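Local structure of endo-1,4-beta-xylanase (Pseudoalteromonas haloplanktis, 1H12) at residues A[160-164]-A[165-169]; A[198-201]-A[202-205]; A[232-235]-A[236-239]. The protein hydrolyses internal beta-1,4 linkages of xylan as a cold-adapted family 8 glycoside hydrolase, and may also act on beta-1,4-glucans. All blocks are in the same frame, centred on the assembly; numbering follows the deposited sequence. Where two conformers were deposited one is given.

How the interactions relate
Interactions 2 and 3 belong together, whereas interaction 1 stands apart, its centre about 30 Å from that of interaction 2 and about 35 Å from that of interaction 3. Interaction 1 is a surface turn between helix 143-160 and helix 168-182, held by a side-chain amide, a water and two aromatic rings. Interaction 2 is wholly buried in the loop leading into helix 206-215, where a carboxylate and an imidazole each bond a hydroxyl. Interaction 3, partly buried, is a piece of helix 219-243 with regular backbone bonding. It meets interaction 2 directly: His204 ND1 lies 2.8 Å from Ser232 OG, probably hydrogen-bonded, and Pro201 packs on His239.

Interaction 1: A[160-164]-A[165-169]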
ATOM      1  N   TRP A 160     -12.701   5.587 -17.093  1.00  9.47           N
ATOM      2  CA  TRP A 160     -13.477   4.703 -17.936  1.00  9.48           C
ATOM      3  C   TRP A 160     -14.970   4.944 -17.957  1.00 10.33           C
ATOM      4  O   TRP A 160     -15.688   4.380 -18.805  1.00 11.42           O
ATOM      5  CB  TRP A 160     -13.179   3.240 -17.529  1.00  9.64           C
ATOM      6  CG  TRP A 160     -11.765   2.857 -17.567  1.00  8.94           C
ATOM      7  CD1 TRP A 160     -10.804   3.301 -18.423  1.00 10.19           C
ATOM      8  CD2 TRP A 160     -11.085   1.945 -16.657  1.00  8.65           C
ATOM      9  NE1 TRP A 160      -9.592   2.755 -18.115  1.00  9.62           N
ATOM     10  CE2 TRP A 160      -9.743   1.904 -17.036  1.00  8.72           C
ATOM     11  CE3 TRP A 160     -11.494   1.190 -15.572  1.00  8.83           C
ATOM     12  CZ2 TRP A 160      -8.805   1.104 -16.397  1.00  9.31           C
ATOM     13  CZ3 TRP A 160     -10.577   0.389 -14.923  1.00  8.41           C
ATOM     14  CH2 TRP A 160      -9.243   0.364 -15.313  1.00  8.57           C
ATOM     15  N   GLY A 161     -15.485   5.719 -17.014  1.00 10.53           N
ATOM     16  CA  GLY A 161     -16.913   5.917 -16.879  1.00 10.17           C
ATOM     17  C   GLY A 161     -17.599   4.714 -16.260  1.00 10.64           C
ATOM     18  O   GLY A 161     -16.955   3.681 -15.926  1.00 11.03           O
ATOM     19  N   ASN A 162     -18.904   4.839 -16.107  1.00 10.44           N
ATOM     20  CA  ASN A 162     -19.686   3.985 -15.234  1.00 10.75           C
ATOM     21  C   ASN A 162     -20.816   3.240 -15.933  1.00 11.16           C
ATOM     22  O   ASN A 162     -21.722   2.778 -15.261  1.00 12.59           O
ATOM     23  CB  ASN A 162     -20.196   4.848 -14.088  1.00 11.03           C
ATOM     24  CG  ASN A 162     -19.021   5.371 -13.287  1.00 10.43           C
ATOM     25  OD1 ASN A 162     -18.280   4.564 -12.698  1.00 10.84           O
ATOM     26  ND2 ASN A 162     -18.784   6.679 -13.317  1.00 11.11           N
ATOM     27  N   SER A 163     -20.679   3.091 -17.257  1.00 11.48           N
ATOM     28  CA  SER A 163     -21.789   2.457 -17.993  0.50 12.17           C
ATOM     29  C   SER A 163     -21.466   1.055 -18.486  1.00 13.72           C
ATOM     30  O   SER A 163     -22.255   0.474 -19.232  1.00 17.08           O
ATOM     31  CB  SER A 163     -22.044   3.333 -19.243  0.50 14.25           C
ATOM     32  OG  SER A 163     -22.543   4.588 -18.893  0.50 16.08           O
ATOM     33  N   GLY A 164     -20.339   0.496 -18.093  1.00 13.16           N
ATOM     34  CA  GLY A 164     -19.952  -0.874 -18.422  1.00 13.89           C
ATOM     35  C   GLY A 164     -20.432  -1.861 -17.396  1.00 12.81           C
ATOM     36  O   GLY A 164     -21.468  -1.723 -16.764  1.00 13.26           O
ATOM     37  N   GLU A 165     -19.614  -2.908 -17.185  1.00 12.83           N
ATOM     38  CA  GLU A 165     -19.943  -3.905 -16.204  1.00 12.31           C
ATOM     39  C   GLU A 165     -20.213  -3.318 -14.824  1.00 11.84           C
ATOM     40  O   GLU A 165     -21.117  -3.731 -14.146  1.00 12.40           O
ATOM     41  CB  GLU A 165     -18.819  -4.950 -16.124  1.00 13.13           C
ATOM     42  CG  GLU A 165     -19.093  -6.031 -15.081  1.00 13.75           C
ATOM     43  CD  GLU A 165     -18.102  -7.198 -15.037  1.00 12.84           C
ATOM     44  OE1 GLU A 165     -17.023  -7.098 -15.660  1.00 14.34           O
ATOM     45  OE2 GLU A 165     -18.392  -8.149 -14.245  1.00 14.04           O
ATOM     46  N   PHE A 166     -19.367  -2.365 -14.427  1.00 10.64           N
ATOM     47  CA  PHE A 166     -19.432  -1.757 -13.105  1.00  9.96           C
ATOM     48  C   PHE A 166     -19.757  -0.303 -13.146  1.00 10.00           C
ATOM     49  O   PHE A 166     -19.228   0.462 -14.000  1.00 10.59           O
ATOM     50  CB  PHE A 166     -18.097  -1.938 -12.387  1.00 10.62           C
ATOM     51  CG  PHE A 166     -17.763  -3.372 -12.159  1.00  9.97           C
ATOM     52  CD1 PHE A 166     -18.468  -4.101 -11.248  1.00 10.70           C
ATOM     53  CD2 PHE A 166     -16.737  -3.990 -12.819  1.00  9.86           C
ATOM     54  CE1 PHE A 166     -18.193  -5.419 -11.027  1.00 12.11           C
ATOM     55  CE2 PHE A 166     -16.457  -5.329 -12.608  1.00 10.83           C
ATOM     56  CZ  PHE A 166     -17.157  -6.043 -11.722  1.00 11.55           C
ATOM     57  N   ASN A 167     -20.551   0.108 -12.163  1.00  9.86           N
ATOM     58  CA  ASN A 167     -20.666   1.538 -11.824  1.00  9.39           C
ATOM     59  C   ASN A 167     -19.574   1.753 -10.787  1.00  8.93           C
ATOM     60  O   ASN A 167     -19.794   1.615  -9.587  1.00  9.17           O
ATOM     61  CB  ASN A 167     -22.046   1.878 -11.292  1.00 11.26           C
ATOM     62  CG  ASN A 167     -22.239   3.346 -11.153  1.00 11.74           C
ATOM     63  OD1 ASN A 167     -21.351   4.070 -10.782  1.00 11.76           O
ATOM     64  ND2 ASN A 167     -23.441   3.801 -11.473  1.00 18.91           N
ATOM     65  N   TYR A 168     -18.352   1.991 -11.270  1.00  8.54           N
ATOM     66  CA  TYR A 168     -17.220   2.149 -10.418  1.00  8.29           C
ATOM     67  C   TYR A 168     -17.456   3.206  -9.373  1.00  8.85           C
ATOM     68  O   TYR A 168     -17.025   3.065  -8.208  1.00  8.63           O
ATOM     69  CB  TYR A 168     -15.969   2.499 -11.195  1.00  8.47           C
ATOM     70  CG  TYR A 168     -15.567   1.568 -12.312  1.00  8.26           C
ATOM     71  CD1 TYR A 168     -15.079   0.272 -12.063  1.00  8.07           C
ATOM     72  CD2 TYR A 168     -15.641   1.979 -13.621  1.00  8.09           C
ATOM     73  CE1 TYR A 168     -14.666  -0.536 -13.083  1.00  7.90           C
ATOM     74  CE2 TYR A 168     -15.224   1.156 -14.657  1.00  8.83           C
ATOM     75  CZ  TYR A 168     -14.752  -0.102 -14.392  1.00  8.38           C
ATOM     76  OH  TYR A 168     -14.369  -0.909 -15.448  1.00  9.07           O
ATOM     77  N   TYR A 169     -18.063   4.323  -9.768  1.00  8.72           N
ATOM     78  CA  TYR A 169     -18.256   5.434  -8.860  1.00  8.88           C
ATOM     79  C   TYR A 169     -19.149   5.027  -7.705  1.00  8.31           C
ATOM     80  O   TYR A 169     -18.841   5.290  -6.537  1.00  9.16           O
ATOM     81  CB  TYR A 169     -18.830   6.645  -9.603  1.00  9.30           C
ATOM     82  CG  TYR A 169     -18.847   7.873  -8.713  1.00  9.43           C
ATOM     83  CD1 TYR A 169     -17.696   8.554  -8.432  1.00  9.86           C
ATOM     84  CD2 TYR A 169     -20.003   8.297  -8.095  1.00  9.90           C
ATOM     85  CE1 TYR A 169     -17.686   9.640  -7.550  1.00  9.76           C
ATOM     86  CE2 TYR A 169     -20.024   9.347  -7.234  1.00 10.27           C
ATOM     87  CZ  TYR A 169     -18.849  10.037  -6.966  1.00 10.09           C
ATOM     88  OH  TYR A 169     -18.889  11.095  -6.066  1.00 11.42           O
TER
HETATM   89  O   HOH W   1     -18.063   1.091 -16.446  1.00 13.28           O
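Tyr168 packs obliquely against Trp160, its CE2 at the indole edge, and takes Gly161 O at its own ring edge: the tight part of the turn between helices 143-160 and 168-182. Trp160 CE3 is 3.7 Å from Tyr168 CZ, the ring planes at 59°. Gly161 O lies near the tyrosine plane, 3.2 Å from Tyr168 CD2. Tyr168 OH is bound by Asp97 and Gln93. Next to the ring, Asn162 reaches across to the new helix. Its CG stands anti to its own carbonyl carbon (chi1 -63°), which brings Asn162 OD1 to 2.9 Å from Tyr169 N; that N-H donates from above the amide's carbonyl plane. Asn162 ND2 is held by Ser157, so both ends of the amide are used. With an alanine in place of Asn162, the Tyr169 N-H and the Ser157 hydroxyl would probably lose this partner and the turn could shift against the helix start. The solvent side is looser: Ser163, Gly164 and Glu165 are exposed, and one water joins Gly161 O, Gly164 N and Phe166 O. With Asn167 OD1 capping Asn170 N as well, two asparagine side chains supply acceptors that the first turn of helix 168-182 lacks in its own backbone.

Interaction 2: A[198-201]-A[202-205]; sequences LTDP and SYHI
The Tyr203 ring carries Asp200 on one face: CB of Asp200 sits 3.6 Å from the Tyr203 ring centroid, only 3° off the normal, a CH-pi contact. The carboxylate follows the ring down, its plane 12° from that of the phenol, with Asp200 OD2 3.4 Å from Tyr203 CE1. The His204 ring is met at its edges instead. His204 NE2 donates almost in the ring plane to Thr199 OG1 at 2.9 Å, and Asp200 O lies beside CD2. Thr199 OG1 is also bonded to Ile189 O, while His204 ND1 is hydrogen-bonded to Ser232 OG, so the ring is pinned at both nitrogens. The chain that carries these groups makes a short 3-10 turn, recognised by two successive i to i+3 bonds: Tyr203 N to Asp200 O (2.8 Å) and His204 N to Pro201 O (3.0 Å). This turn lies deep in the (alpha/alpha)6 barrel of family 8, just before helix 206-215. With CG anti to the backbone N (chi1 180°), Asp200 OD1 accepts Ser202 OG at 2.8 Å, from above the carboxylate plane, and a weak bond from Ser202 N that closes an Asx turn. One water accepts from Ser202 N and also meets Asp200 OD1; another donates to both Pro201 O and His204 O, tying the two ends of the turn's last step together.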
ATOM      1  N   LEU A 198      -6.121   2.098  18.332  1.00  9.67           N
ATOM      2  CA  LEU A 198      -5.128   1.301  17.608  1.00  9.16           C
ATOM      3  C   LEU A 198      -5.148   1.573  16.114  1.00  8.58           C
ATOM      4  O   LEU A 198      -6.220   1.427  15.464  1.00  9.46           O
ATOM      5  CB  LEU A 198      -5.337  -0.176  17.879  1.00  9.01           C
ATOM      6  CG  LEU A 198      -4.283  -1.102  17.303  1.00  9.39           C
ATOM      7  CD1 LEU A 198      -2.948  -0.831  17.956  1.00  9.25           C
ATOM      8  CD2 LEU A 198      -4.711  -2.570  17.455  1.00 10.07           C
ATOM      9  N   THR A 199      -4.029   1.954  15.582  1.00  8.22           N
ATOM     10  CA  THR A 199      -3.877   2.114  14.158  1.00  7.76           C
ATOM     11  C   THR A 199      -2.599   1.384  13.718  1.00  7.77           C
ATOM     12  O   THR A 199      -1.838   0.878  14.528  1.00  8.47           O
ATOM     13  CB  THR A 199      -3.940   3.577  13.747  1.00  8.00           C
ATOM     14  OG1 THR A 199      -4.084   3.716  12.327  1.00  8.46           O
ATOM     15  CG2 THR A 199      -2.709   4.366  14.171  1.00  9.54           C
ATOM     16  N   ASP A 200      -2.419   1.313  12.411  1.00  7.96           N
ATOM     17  CA  ASP A 200      -1.253   0.681  11.767  1.00  7.48           C
ATOM     18  C   ASP A 200      -0.687   1.752  10.884  1.00  6.68           C
ATOM     19  O   ASP A 200      -1.353   2.161   9.924  1.00  7.36           O
ATOM     20  CB  ASP A 200      -1.739  -0.551  11.023  1.00  7.60           C
ATOM     21  CG  ASP A 200      -0.685  -1.325  10.299  1.00  7.56           C
ATOM     22  OD1 ASP A 200       0.253  -0.768   9.757  1.00  7.98           O
ATOM     23  OD2 ASP A 200      -0.854  -2.617  10.269  1.00  8.33           O
ATOM     24  N   PRO A 201       0.473   2.319  11.206  1.00  7.01           N
ATOM     25  CA  PRO A 201       1.028   3.417  10.403  1.00  7.31           C
ATOM     26  C   PRO A 201       0.982   3.185   8.927  1.00  6.85           C
ATOM     27  O   PRO A 201       0.748   4.129   8.177  1.00  7.49           O
ATOM     28  CB  PRO A 201       2.421   3.616  11.011  1.00  7.38           C
ATOM     29  CG  PRO A 201       2.205   3.291  12.480  1.00  8.28           C
ATOM     30  CD  PRO A 201       1.264   2.086  12.443  1.00  7.52           C
ATOM     31  N   SER A 202       1.245   1.975   8.484  1.00  6.74           N
ATOM     32  CA  SER A 202       1.263   1.675   7.041  1.00  7.29           C
ATOM     33  C   SER A 202      -0.072   1.895   6.340  1.00  6.35           C
ATOM     34  O   SER A 202      -0.110   1.958   5.124  1.00  7.14           O
ATOM     35  CB  SER A 202       1.708   0.226   6.788  1.00  7.70           C
ATOM     36  OG  SER A 202       0.673  -0.696   7.016  1.00  8.36           O
ATOM     37  N   TYR A 203      -1.158   2.000   7.099  1.00  6.55           N
ATOM     38  CA  TYR A 203      -2.457   2.236   6.526  1.00  6.79           C
ATOM     39  C   TYR A 203      -2.719   3.704   6.210  1.00  7.33           C
ATOM     40  O   TYR A 203      -3.716   4.059   5.587  1.00  8.03           O
ATOM     41  CB  TYR A 203      -3.562   1.746   7.440  1.00  7.55           C
ATOM     42  CG  TYR A 203      -3.616   0.262   7.733  1.00  7.52           C
ATOM     43  CD1 TYR A 203      -2.683  -0.656   7.212  1.00  7.39           C
ATOM     44  CD2 TYR A 203      -4.627  -0.250   8.530  1.00  7.97           C
ATOM     45  CE1 TYR A 203      -2.789  -1.999   7.493  1.00  7.70           C
ATOM     46  CE2 TYR A 203      -4.722  -1.590   8.824  1.00  8.48           C
ATOM     47  CZ  TYR A 203      -3.811  -2.481   8.292  1.00  8.07           C
ATOM     48  OH  TYR A 203      -3.944  -3.836   8.550  1.00  9.81           O
ATOM     49  N   HIS A 204      -1.838   4.596   6.686  1.00  7.45           N
ATOM     50  CA  HIS A 204      -2.003   6.058   6.541  1.00  7.18           C
ATOM     51  C   HIS A 204      -1.430   6.528   5.216  1.00  7.46           C
ATOM     52  O   HIS A 204      -0.210   6.570   5.029  1.00  7.94           O
ATOM     53  CB  HIS A 204      -1.317   6.739   7.698  1.00  7.28           C
ATOM     54  CG  HIS A 204      -2.091   6.619   8.960  1.00  7.32           C
ATOM     55  ND1 HIS A 204      -2.878   7.650   9.385  1.00  8.22           N
ATOM     56  CD2 HIS A 204      -2.280   5.577   9.807  1.00  7.88           C
ATOM     57  CE1 HIS A 204      -3.503   7.239  10.474  1.00  8.94           C
ATOM     58  NE2 HIS A 204      -3.165   5.977  10.763  1.00  8.52           N
ATOM     59  N   ILE A 205      -2.339   6.944   4.310  1.00  7.71           N
ATOM     60  CA  ILE A 205      -1.934   7.467   3.003  1.00  7.75           C
ATOM     61  C   ILE A 205      -2.640   8.794   2.868  1.00  7.61           C
ATOM     62  O   ILE A 205      -3.736   8.879   2.288  1.00  7.75           O
ATOM     63  CB  ILE A 205      -2.227   6.502   1.873  1.00  8.63           C
ATOM     64  CG1 ILE A 205      -1.739   5.094   2.241  1.00 10.86           C
ATOM     65  CG2 ILE A 205      -1.596   7.016   0.598  1.00 10.11           C
ATOM     66  CD1 ILE A 205      -2.162   4.058   1.361  1.00 16.77           C
TER
HETATM   67  O   HOH W   2       2.910   0.076  10.065  1.00  7.88           O
HETATM   68  O   HOH W   3       2.033   5.405   6.113  1.00 11.06           O

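Interaction 3: A[232-235]-A[236-239]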
ATOM      1  N   SER A 232      -4.276  12.345   9.574  1.00  8.33           N
ATOM      2  CA  SER A 232      -3.352  11.298   9.179  1.00  8.16           C
ATOM      3  C   SER A 232      -1.917  11.841   9.136  1.00  8.50           C
ATOM      4  O   SER A 232      -0.981  11.187   9.608  1.00  8.39           O
ATOM      5  CB  SER A 232      -3.776  10.706   7.858  1.00  7.98           C
ATOM      6  OG  SER A 232      -2.895   9.668   7.467  1.00  8.37           O
ATOM      7  N   ARG A 233      -1.767  13.024   8.565  1.00  8.46           N
ATOM      8  CA  ARG A 233      -0.449  13.658   8.598  1.00  8.76           C
ATOM      9  C   ARG A 233      -0.013  13.895  10.050  1.00  9.20           C
ATOM     10  O   ARG A 233       1.169  13.725  10.368  1.00  9.90           O
ATOM     11  CB  ARG A 233      -0.418  14.924   7.761  1.00  9.52           C
ATOM     12  CG  ARG A 233      -0.685  14.669   6.287  1.00  9.57           C
ATOM     13  CD  ARG A 233      -0.345  15.820   5.373  1.00 10.08           C
ATOM     14  NE  ARG A 233      -0.618  15.472   4.017  1.00  9.98           N
ATOM     15  CZ  ARG A 233      -1.786  15.616   3.403  1.00 10.33           C
ATOM     16  NH1 ARG A 233      -2.789  16.318   3.934  1.00 12.38           N
ATOM     17  NH2 ARG A 233      -1.953  15.072   2.220  1.00 11.10           N
ATOM     18  N   THR A 234      -0.926  14.306  10.919  1.00  9.44           N
ATOM     19  CA  THR A 234      -0.580  14.510  12.310  1.00  9.51           C
ATOM     20  C   THR A 234      -0.151  13.209  12.963  1.00  8.97           C
ATOM     21  O   THR A 234       0.839  13.165  13.699  1.00 10.05           O
ATOM     22  CB  THR A 234      -1.727  15.184  13.034  1.00 10.78           C
ATOM     23  OG1 THR A 234      -1.929  16.459  12.478  1.00 12.82           O
ATOM     24  CG2 THR A 234      -1.406  15.314  14.567  1.00 12.80           C
ATOM     25  N   LEU A 235      -0.874  12.134  12.701  1.00  8.98           N
ATOM     26  CA  LEU A 235      -0.513  10.832  13.257  1.00  8.93           C
ATOM     27  C   LEU A 235       0.892  10.433  12.797  1.00  8.82           C
ATOM     28  O   LEU A 235       1.710   9.988  13.604  1.00  8.95           O
ATOM     29  CB  LEU A 235      -1.582   9.784  12.858  1.00  9.51           C
ATOM     30  CG  LEU A 235      -1.387   8.333  13.280  1.00  9.96           C
ATOM     31  CD1 LEU A 235      -0.389   7.568  12.480  1.00  9.51           C
ATOM     32  CD2 LEU A 235      -1.097   8.202  14.733  1.00 11.42           C
ATOM     33  N   LEU A 236       1.142  10.540  11.499  1.00  8.29           N
ATOM     34  CA  LEU A 236       2.450  10.184  10.992  1.00  8.58           C
ATOM     35  C   LEU A 236       3.548  11.067  11.549  1.00  8.48           C
ATOM     36  O   LEU A 236       4.611  10.583  11.927  1.00  9.30           O
ATOM     37  CB  LEU A 236       2.475  10.162   9.461  1.00  8.64           C
ATOM     38  CG  LEU A 236       1.699   9.006   8.816  1.00  8.71           C
ATOM     39  CD1 LEU A 236       1.673   9.193   7.325  1.00  9.57           C
ATOM     40  CD2 LEU A 236       2.300   7.643   9.225  1.00  9.96           C
ATOM     41  N   LYS A 237       3.316  12.368  11.595  1.00  9.04           N
ATOM     42  CA  LYS A 237       4.300  13.270  12.208  1.00 10.32           C
ATOM     43  C   LYS A 237       4.582  12.880  13.626  1.00  9.64           C
ATOM     44  O   LYS A 237       5.738  12.846  14.055  1.00 10.39           O
ATOM     45  CB  LYS A 237       3.763  14.721  12.176  1.00 12.53           C
ATOM     46  CG  LYS A 237       3.713  15.380  10.924  1.00 19.13           C
ATOM     47  CD  LYS A 237       3.222  16.885  11.038  1.00 29.21           C
ATOM     48  CE  LYS A 237       1.808  16.985  10.520  1.00 38.71           C
ATOM     49  NZ  LYS A 237       1.744  16.571   9.063  1.00 48.12           N
ATOM     50  N   ASN A 238       3.543  12.619  14.381  1.00  9.60           N
ATOM     51  CA  ASN A 238       3.705  12.223  15.780  1.00 10.22           C
ATOM     52  C   ASN A 238       4.451  10.905  15.898  1.00  9.36           C
ATOM     53  O   ASN A 238       5.305  10.744  16.772  1.00 10.08           O
ATOM     54  CB  ASN A 238       2.344  12.151  16.466  1.00 10.82           C
ATOM     55  CG  ASN A 238       1.714  13.502  16.729  1.00 13.79           C
ATOM     56  OD1 ASN A 238       2.401  14.541  16.688  1.00 15.72           O
ATOM     57  ND2 ASN A 238       0.396  13.496  17.040  1.00 13.13           N
ATOM     58  N   HIS A 239       4.091   9.934  15.053  1.00  8.74           N
ATOM     59  CA  HIS A 239       4.779   8.649  15.077  1.00  8.55           C
ATOM     60  C   HIS A 239       6.252   8.818  14.785  1.00  8.43           C
ATOM     61  O   HIS A 239       7.099   8.243  15.485  1.00  9.18           O
ATOM     62  CB  HIS A 239       4.112   7.724  14.052  1.00  8.63           C
ATOM     63  CG  HIS A 239       4.587   6.303  14.121  1.00  8.05           C
ATOM     64  ND1 HIS A 239       4.407   5.512  15.224  1.00  8.85           N
ATOM     65  CD2 HIS A 239       5.255   5.551  13.224  1.00  8.51           C
ATOM     66  CE1 HIS A 239       4.940   4.300  14.954  1.00  8.86           C
ATOM     67  NE2 HIS A 239       5.475   4.300  13.750  1.00  8.78           N
TER
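Lys237 folds back along the helix onto the carbonyl of Arg233, one turn earlier. Lys237 CB is 3.3 Å from Arg233 O and its CG still closer, at 3.1 Å; CD swings a little away, and CE returns to 3.3 Å from the same oxygen. The return comes from two bends, chi3 at -106°, away from a staggered value and so probably somewhat strained, and chi4 at -61°. At the tip, Lys237 NZ makes a weak hydrogen bond to Arg233 O at 3.2 Å and lies close beside Arg233 CB. Arg233 O already takes Lys237 N at 2.8 Å, so backbone and side chain of one residue share it. Arg233 itself runs the other way, extended from CG to NE, and its guanidinium makes salt bridges to Asp210 and Asp292. Arg233 NE lies 5.7 Å from Lys237 NZ, and the two acidic partners probably ease the closeness of like charges.

Beside this pair, Thr234 and Asn238 lie side by side and point the same way, CG2 of Thr234 3.6 Å from ND2 of Asn238, while Thr234 OG1 turns back to Thr230 O. On the buried flank Leu235 packs on His204, Leu236 rests on Pro206 and Trp301, and His239 is bonded through both ring nitrogens, to Gly260 O and Thr253 N. Regular i to i+4 bonds run through all of this, with Lys237, Thr234 and Asn238 on the partly exposed flank and the leucines, with buried, hydrogen-bonded Ser232 and His239, on the inner one: the pattern of a helix in the (alpha/alpha)6 barrel of family 8 enzymes.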